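Local coordinates for bifunctional protein PutA (Bdellovibrio bacteriovorus, PDB 5UR2), which probably oxidises L-proline to L-glutamate in two steps, with a flavin-dependent proline dehydrogenase and an NAD(+)-dependent L-glutamate gamma-semialdehyde dehydrogenase joined in one chain, at residues Q181-D185 against V394-R399; K563-M568 against M680-A684. All blocks are in the same frame, centred on the assembly; numbering follows the deposited sequence.

Contact 1. Residues Q181-D185 against V394-R399; sequences QIDRD and VDMGYR
The carbonyl oxygen of Val394 is gripped twice, by the side chain of Gln181 through NE2 (3.2 Å) and by the backbone N of Gly397. The second bond belongs to the Schellman motif that ends helix 387-395, where Gly397 turns to positive phi. The same NE2 also donates to Tyr398 O at 3.0 Å, so one amide nitrogen bridges two carbonyls of the turn. Both acceptors lie close to the amide plane of Gln181, an arrangement that fixes the rotation of the amide. Their use differs: NE2 meets a lone pair of Val394 O in the carbonyl plane, but stands 55° above the carbonyl plane of Tyr398. An extended chain, with CG opposite the backbone N (chi1 -177°), carries the amide across to the turn.

Arg399 reaches back the other way. Its CB lies 3.6 Å from Gln181 O and its CD 3.6 Å from Ile182 O, so the aliphatic shaft runs along the end of helix 180-183. A bend at chi3 (69°) then brings the guanidinium beside CB of Asp185, while its polar bonds go to Glu378 and the carbonyl of Glu375; the Asp185 carboxylate is held by Glu187 N and salt-bridged to Arg349. The two segments precede strands 194-197 and 400-406, and their contact is characteristic of helix-to-strand connections at the N-terminal ends of the strands in the proline dehydrogenase (beta/alpha)8 barrel.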
ATOM      1  N   GLN B 181      32.535 -58.704 -27.146  1.00 42.01           N
ATOM      2  CA  GLN B 181      32.217 -57.996 -25.910  1.00 39.70           C
ATOM      3  C   GLN B 181      31.054 -57.024 -26.110  1.00 39.26           C
ATOM      4  O   GLN B 181      30.272 -56.795 -25.179  1.00 42.99           O
ATOM      5  CB  GLN B 181      33.454 -57.261 -25.375  1.00 31.14           C
ATOM      6  CG  GLN B 181      33.207 -56.552 -24.038  1.00 38.55           C
ATOM      7  CD  GLN B 181      34.467 -56.012 -23.371  1.00 42.27           C
ATOM      8  OE1 GLN B 181      35.587 -56.265 -23.825  1.00 47.82           O
ATOM      9  NE2 GLN B 181      34.279 -55.207 -22.318  1.00 37.97           N
ATOM     10  N   ILE B 182      30.898 -56.473 -27.314  1.00 37.51           N
ATOM     11  CA  ILE B 182      29.833 -55.515 -27.586  1.00 33.98           C
ATOM     12  C   ILE B 182      28.770 -56.050 -28.537  1.00 35.27           C
ATOM     13  O   ILE B 182      27.647 -55.525 -28.532  1.00 33.57           O
ATOM     14  CB  ILE B 182      30.399 -54.193 -28.137  1.00 32.55           C
ATOM     15  CG1 ILE B 182      31.096 -54.444 -29.477  1.00 36.16           C
ATOM     16  CG2 ILE B 182      31.335 -53.556 -27.121  1.00 33.94           C
ATOM     17  CD1 ILE B 182      31.704 -53.198 -30.128  1.00 37.65           C
ATOM     18  N   ASP B 183      29.068 -57.079 -29.332  1.00 40.20           N
ATOM     19  CA  ASP B 183      28.154 -57.543 -30.368  1.00 43.54           C
ATOM     20  C   ASP B 183      27.398 -58.801 -29.965  1.00 43.61           C
ATOM     21  O   ASP B 183      26.662 -59.353 -30.788  1.00 47.30           O
ATOM     22  CB  ASP B 183      28.913 -57.813 -31.680  1.00 46.20           C
ATOM     23  CG  ASP B 183      29.558 -56.558 -32.269  1.00 46.90           C
ATOM     24  OD1 ASP B 183      29.127 -55.442 -31.931  1.00 48.59           O
ATOM     25  OD2 ASP B 183      30.496 -56.692 -33.084  1.00 47.70           O
ATOM     26  N   ARG B 184      27.580 -59.282 -28.734  1.00 43.25           N
ATOM     27  CA  ARG B 184      26.918 -60.483 -28.242  1.00 40.31           C
ATOM     28  C   ARG B 184      26.581 -60.299 -26.768  1.00 33.84           C
ATOM     29  O   ARG B 184      27.346 -59.680 -26.028  1.00 34.87           O
ATOM     30  CB  ARG B 184      27.823 -61.724 -28.382  1.00 40.97           C
ATOM     31  CG  ARG B 184      28.427 -61.940 -29.756  1.00 48.20           C
ATOM     32  CD  ARG B 184      29.120 -63.296 -29.843  1.00 59.23           C
ATOM     33  NE  ARG B 184      28.176 -64.388 -29.627  1.00 62.96           N
ATOM     34  CZ  ARG B 184      27.417 -64.916 -30.583  1.00 58.87           C
ATOM     35  NH1 ARG B 184      27.494 -64.449 -31.823  1.00 61.52           N
ATOM     36  NH2 ARG B 184      26.575 -65.903 -30.298  1.00 51.63           N
ATOM     37  N   ASP B 185      25.464 -60.893 -26.333  1.00 33.56           N
ATOM     38  CA  ASP B 185      25.175 -61.047 -24.912  1.00 40.39           C
ATOM     39  C   ASP B 185      25.216 -62.540 -24.565  1.00 51.29           C
ATOM     40  O   ASP B 185      25.853 -63.339 -25.274  1.00 50.88           O
ATOM     41  CB  ASP B 185      23.840 -60.368 -24.551  1.00 41.11           C
ATOM     42  CG  ASP B 185      22.618 -61.061 -25.149  1.00 43.81           C
ATOM     43  OD1 ASP B 185      22.765 -62.038 -25.916  1.00 40.98           O
ATOM     44  OD2 ASP B 185      21.485 -60.608 -24.848  1.00 42.37           O
ATOM     45  N   VAL B 394      34.929 -51.141 -19.041  1.00 45.44           N
ATOM     46  CA  VAL B 394      35.281 -51.989 -20.179  1.00 44.15           C
ATOM     47  C   VAL B 394      36.367 -52.981 -19.784  1.00 45.15           C
ATOM     48  O   VAL B 394      36.305 -54.165 -20.141  1.00 39.75           O
ATOM     49  CB  VAL B 394      35.709 -51.121 -21.379  1.00 46.03           C
ATOM     50  CG1 VAL B 394      36.184 -51.997 -22.533  1.00 49.48           C
ATOM     51  CG2 VAL B 394      34.571 -50.214 -21.819  1.00 42.73           C
ATOM     52  N   ASP B 395      37.392 -52.508 -19.063  1.00 48.76           N
ATOM     53  CA  ASP B 395      38.447 -53.411 -18.604  1.00 48.08           C
ATOM     54  C   ASP B 395      37.882 -54.530 -17.741  1.00 48.06           C
ATOM     55  O   ASP B 395      38.385 -55.657 -17.781  1.00 45.64           O
ATOM     56  CB  ASP B 395      39.514 -52.650 -17.814  1.00 49.61           C
ATOM     57  CG  ASP B 395      40.327 -51.696 -18.675  1.00 54.26           C
ATOM     58  OD1 ASP B 395      40.394 -51.899 -19.912  1.00 54.96           O
ATOM     59  OD2 ASP B 395      40.919 -50.753 -18.096  1.00 52.59           O
ATOM     60  N   MET B 396      36.831 -54.253 -16.970  1.00 41.85           N
ATOM     61  CA  MET B 396      36.256 -55.285 -16.118  1.00 42.14           C
ATOM     62  C   MET B 396      35.411 -56.280 -16.899  1.00 43.19           C
ATOM     63  O   MET B 396      34.829 -57.191 -16.293  1.00 38.05           O
ATOM     64  CB  MET B 396      35.444 -54.629 -15.001  1.00 41.27           C
ATOM     65  CG  MET B 396      36.345 -53.909 -14.006  1.00 37.90           C
ATOM     66  SD  MET B 396      35.484 -52.824 -12.871  1.00 42.22           S
ATOM     67  CE  MET B 396      34.577 -53.997 -11.862  1.00 42.84           C
ATOM     68  N   GLY B 397      35.317 -56.110 -18.218  1.00 40.35           N
ATOM     69  CA  GLY B 397      34.671 -57.065 -19.089  1.00 35.17           C
ATOM     70  C   GLY B 397      33.222 -56.788 -19.412  1.00 38.03           C
ATOM     71  O   GLY B 397      32.593 -57.617 -20.074  1.00 35.66           O
ATOM     72  N   TYR B 398      32.676 -55.652 -18.985  1.00 39.99           N
ATOM     73  CA  TYR B 398      31.259 -55.372 -19.180  1.00 33.46           C
ATOM     74  C   TYR B 398      31.029 -54.666 -20.512  1.00 32.70           C
ATOM     75  O   TYR B 398      31.910 -53.976 -21.037  1.00 33.24           O
ATOM     76  CB  TYR B 398      30.718 -54.514 -18.040  1.00 31.64           C
ATOM     77  CG  TYR B 398      30.652 -55.205 -16.690  1.00 34.70           C
ATOM     78  CD1 TYR B 398      29.554 -55.980 -16.330  1.00 30.84           C
ATOM     79  CD2 TYR B 398      31.682 -55.060 -15.763  1.00 37.86           C
ATOM     80  CE1 TYR B 398      29.488 -56.599 -15.077  1.00 32.57           C
ATOM     81  CE2 TYR B 398      31.629 -55.679 -14.513  1.00 42.08           C
ATOM     82  CZ  TYR B 398      30.531 -56.448 -14.177  1.00 40.90           C
ATOM     83  OH  TYR B 398      30.480 -57.059 -12.937  1.00 45.01           O
ATOM     84  N   ARG B 399      29.819 -54.830 -21.042  1.00 30.31           N
ATOM     85  CA  ARG B 399      29.424 -54.180 -22.284  1.00 30.05           C
ATOM     86  C   ARG B 399      29.042 -52.724 -22.014  1.00 34.67           C
ATOM     87  O   ARG B 399      28.136 -52.450 -21.218  1.00 26.53           O
ATOM     88  CB  ARG B 399      28.262 -54.935 -22.918  1.00 30.51           C
ATOM     89  CG  ARG B 399      27.845 -54.366 -24.254  1.00 36.39           C
ATOM     90  CD  ARG B 399      26.995 -55.347 -25.045  1.00 29.03           C
ATOM     91  NE  ARG B 399      25.684 -55.560 -24.445  1.00 33.09           N
ATOM     92  CZ  ARG B 399      25.370 -56.608 -23.689  1.00 37.37           C
ATOM     93  NH1 ARG B 399      26.277 -57.546 -23.438  1.00 38.56           N
ATOM     94  NH2 ARG B 399      24.144 -56.723 -23.200  1.00 32.12           N
TER

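Contact 2. Residues K563-M568 against M680-A684; sequences KLADIM and MIQEA
Met680 fills the tight part of this helix pair, reaching Leu564, Ile567 and Met568 with successive atoms of its side chain. Its CB meets Leu564 CD1 at 3.7 Å; CG lies 3.7 Å from Ile567 CG2, the two side chains running antiparallel alongside each other. A bend at chi3 (-71°) sets the methyl beside Met568, whose CG approaches Met680 CE to 3.6 Å with the chains roughly perpendicular. Ala684, having only a methyl, lets the backbones close in: its CA is 5.3 Å from that of Leu564, and Ile567 CD1 rests 3.6 Å from Ala684 N. Leu575 and helices 587-611 and 646-657 close over this apolar part.

The solvent side has fewer contacts. Extended Lys563 touches Ala684 O with its CD (3.3 Å), but the charged ends do not meet, NZ staying 6.5 Å from Glu683 OE2. That carboxylate is salt-bridged to Arg570, two turns after Lys563 at the end of helix 554-570, while its aliphatic stem borders Ile567. The short helix segments cross at 124°. Helix 671-684 is the connection of a beta-alpha-beta crossover between parallel strands 661-665 and 691-693, as in the Rossmann-type NAD-binding domain of aldehyde dehydrogenases.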
ATOM      1  N   LYS B 563     -16.944 -18.313  -0.466  1.00 22.74           N
ATOM      2  CA  LYS B 563     -17.883 -19.386  -0.752  1.00 16.83           C
ATOM      3  C   LYS B 563     -18.199 -19.432  -2.238  1.00 17.06           C
ATOM      4  O   LYS B 563     -18.284 -20.518  -2.823  1.00 22.39           O
ATOM      5  CB  LYS B 563     -19.167 -19.221   0.067  1.00 26.68           C
ATOM      6  CG  LYS B 563     -20.051 -20.479   0.072  1.00 40.54           C
ATOM      7  CD  LYS B 563     -21.279 -20.321   0.980  1.00 52.11           C
ATOM      8  CE  LYS B 563     -22.194 -21.556   0.931  1.00 50.54           C
ATOM      9  NZ  LYS B 563     -23.511 -21.301   1.592  1.00 44.56           N
ATOM     10  N   LEU B 564     -18.324 -18.260  -2.876  1.00 19.50           N
ATOM     11  CA  LEU B 564     -18.511 -18.214  -4.324  1.00 17.28           C
ATOM     12  C   LEU B 564     -17.378 -18.947  -5.045  1.00 19.97           C
ATOM     13  O   LEU B 564     -17.624 -19.761  -5.941  1.00 20.71           O
ATOM     14  CB  LEU B 564     -18.606 -16.760  -4.792  1.00 13.81           C
ATOM     15  CG  LEU B 564     -18.667 -16.551  -6.308  1.00 20.35           C
ATOM     16  CD1 LEU B 564     -19.859 -17.293  -6.871  1.00 17.17           C
ATOM     17  CD2 LEU B 564     -18.697 -15.058  -6.701  1.00 13.81           C
ATOM     18  N   ALA B 565     -16.129 -18.695  -4.638  1.00 18.80           N
ATOM     19  CA  ALA B 565     -14.983 -19.390  -5.223  1.00 15.43           C
ATOM     20  C   ALA B 565     -15.065 -20.899  -5.014  1.00 20.13           C
ATOM     21  O   ALA B 565     -14.709 -21.676  -5.912  1.00 21.33           O
ATOM     22  CB  ALA B 565     -13.680 -18.856  -4.618  1.00 16.40           C
ATOM     23  N   ASP B 566     -15.528 -21.337  -3.838  1.00 15.24           N
ATOM     24  CA  ASP B 566     -15.662 -22.768  -3.592  1.00 15.89           C
ATOM     25  C   ASP B 566     -16.720 -23.381  -4.487  1.00 20.13           C
ATOM     26  O   ASP B 566     -16.528 -24.481  -5.009  1.00 24.26           O
ATOM     27  CB  ASP B 566     -16.018 -23.035  -2.133  1.00 20.43           C
ATOM     28  CG  ASP B 566     -14.918 -22.603  -1.183  1.00 22.26           C
ATOM     29  OD1 ASP B 566     -13.747 -22.539  -1.594  1.00 30.81           O
ATOM     30  OD2 ASP B 566     -15.239 -22.298  -0.034  1.00 20.60           O
ATOM     31  N   ILE B 567     -17.834 -22.674  -4.687  1.00 23.78           N
ATOM     32  CA  ILE B 567     -18.873 -23.184  -5.572  1.00 24.67           C
ATOM     33  C   ILE B 567     -18.355 -23.265  -7.003  1.00 22.30           C
ATOM     34  O   ILE B 567     -18.570 -24.267  -7.696  1.00 20.98           O
ATOM     35  CB  ILE B 567     -20.131 -22.314  -5.446  1.00 24.94           C
ATOM     36  CG1 ILE B 567     -20.787 -22.570  -4.086  1.00 23.60           C
ATOM     37  CG2 ILE B 567     -21.078 -22.524  -6.634  1.00 21.65           C
ATOM     38  CD1 ILE B 567     -21.778 -21.499  -3.684  1.00 14.92           C
ATOM     39  N   MET B 568     -17.623 -22.235  -7.451  1.00 19.38           N
ATOM     40  CA  MET B 568     -16.984 -22.297  -8.762  1.00 19.13           C
ATOM     41  C   MET B 568     -16.056 -23.505  -8.860  1.00 21.62           C
ATOM     42  O   MET B 568     -16.013 -24.183  -9.896  1.00 16.40           O
ATOM     43  CB  MET B 568     -16.186 -21.029  -9.043  1.00 16.20           C
ATOM     44  CG  MET B 568     -16.981 -19.765  -9.345  1.00 19.72           C
ATOM     45  SD  MET B 568     -15.793 -18.371  -9.465  1.00 23.34           S
ATOM     46  CE  MET B 568     -16.917 -17.040  -9.927  1.00 21.85           C
ATOM     47  N   MET B 680     -24.756 -18.977  -8.844  1.00 15.67           N
ATOM     48  CA  MET B 680     -23.763 -19.276  -7.825  1.00 23.17           C
ATOM     49  C   MET B 680     -23.728 -18.176  -6.772  1.00 21.20           C
ATOM     50  O   MET B 680     -23.589 -18.457  -5.575  1.00 23.19           O
ATOM     51  CB  MET B 680     -22.380 -19.457  -8.467  1.00 19.11           C
ATOM     52  CG  MET B 680     -22.291 -20.587  -9.490  1.00 24.30           C
ATOM     53  SD  MET B 680     -20.606 -20.954 -10.044  1.00 24.80           S
ATOM     54  CE  MET B 680     -20.191 -19.543 -11.063  1.00 22.02           C
ATOM     55  N   ILE B 681     -23.892 -16.924  -7.200  1.00 18.30           N
ATOM     56  CA  ILE B 681     -23.970 -15.818  -6.254  1.00 18.94           C
ATOM     57  C   ILE B 681     -25.144 -16.020  -5.312  1.00 23.16           C
ATOM     58  O   ILE B 681     -25.000 -15.911  -4.088  1.00 24.33           O
ATOM     59  CB  ILE B 681     -24.056 -14.474  -7.011  1.00 15.06           C
ATOM     60  CG1 ILE B 681     -22.664 -14.050  -7.509  1.00 14.71           C
ATOM     61  CG2 ILE B 681     -24.693 -13.381  -6.166  1.00 15.16           C
ATOM     62  CD1 ILE B 681     -22.708 -12.986  -8.559  1.00 19.15           C
ATOM     63  N   GLN B 682     -26.302 -16.402  -5.855  1.00 24.88           N
ATOM     64  CA  GLN B 682     -27.448 -16.690  -5.002  1.00 22.04           C
ATOM     65  C   GLN B 682     -27.163 -17.874  -4.090  1.00 26.15           C
ATOM     66  O   GLN B 682     -27.499 -17.838  -2.901  1.00 23.35           O
ATOM     67  CB  GLN B 682     -28.696 -16.962  -5.849  1.00 18.29           C
ATOM     68  CG  GLN B 682     -29.197 -15.723  -6.618  1.00 24.76           C
ATOM     69  CD  GLN B 682     -30.475 -16.004  -7.412  1.00 31.09           C
ATOM     70  OE1 GLN B 682     -30.428 -16.505  -8.528  1.00 36.77           O
ATOM     71  NE2 GLN B 682     -31.612 -15.650  -6.844  1.00 23.99           N
ATOM     72  N   GLU B 683     -26.525 -18.926  -4.618  1.00 21.19           N
ATOM     73  CA  GLU B 683     -26.245 -20.090  -3.779  1.00 21.41           C
ATOM     74  C   GLU B 683     -25.226 -19.760  -2.688  1.00 23.29           C
ATOM     75  O   GLU B 683     -25.334 -20.248  -1.556  1.00 24.51           O
ATOM     76  CB  GLU B 683     -25.761 -21.264  -4.633  1.00 18.73           C
ATOM     77  CG  GLU B 683     -25.599 -22.521  -3.803  1.00 27.11           C
ATOM     78  CD  GLU B 683     -24.931 -23.673  -4.540  1.00 29.44           C
ATOM     79  OE1 GLU B 683     -24.791 -23.612  -5.782  1.00 31.45           O
ATOM     80  OE2 GLU B 683     -24.527 -24.634  -3.856  1.00 26.41           O
ATOM     81  N   ALA B 684     -24.249 -18.908  -2.996  1.00 23.20           N
ATOM     82  CA  ALA B 684     -23.260 -18.534  -1.991  1.00 19.36           C
ATOM     83  C   ALA B 684     -23.904 -17.790  -0.821  1.00 26.29           C
ATOM     84  O   ALA B 684     -23.362 -17.797   0.292  1.00 25.31           O
ATOM     85  CB  ALA B 684     -22.168 -17.683  -2.633  1.00 14.69           C
TER

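How the contacts relate
The two contacts illustrate how chemistry follows place in a fold. Contact 1 joins the C-terminal ends of two helices, where backbone carbonyls become available to side chains; it is polar, partly buried, and relies on a side-chain amide and an arginine shaft meeting backbone oxygens. Contact 2 packs the sides of two helices, one of them close to its C-terminal end, buries more surface, and is mainly apolar, with charged side chains at its exposed edge. They share no element: 181-185 and 394-399 belong to the proline dehydrogenase region, 563-568 and 680-684 to the aldehyde dehydrogenase region. Their centres lie 66 Å apart, on opposite sides of the chain's centre, and all of contact 1 precedes contact 2 in sequence.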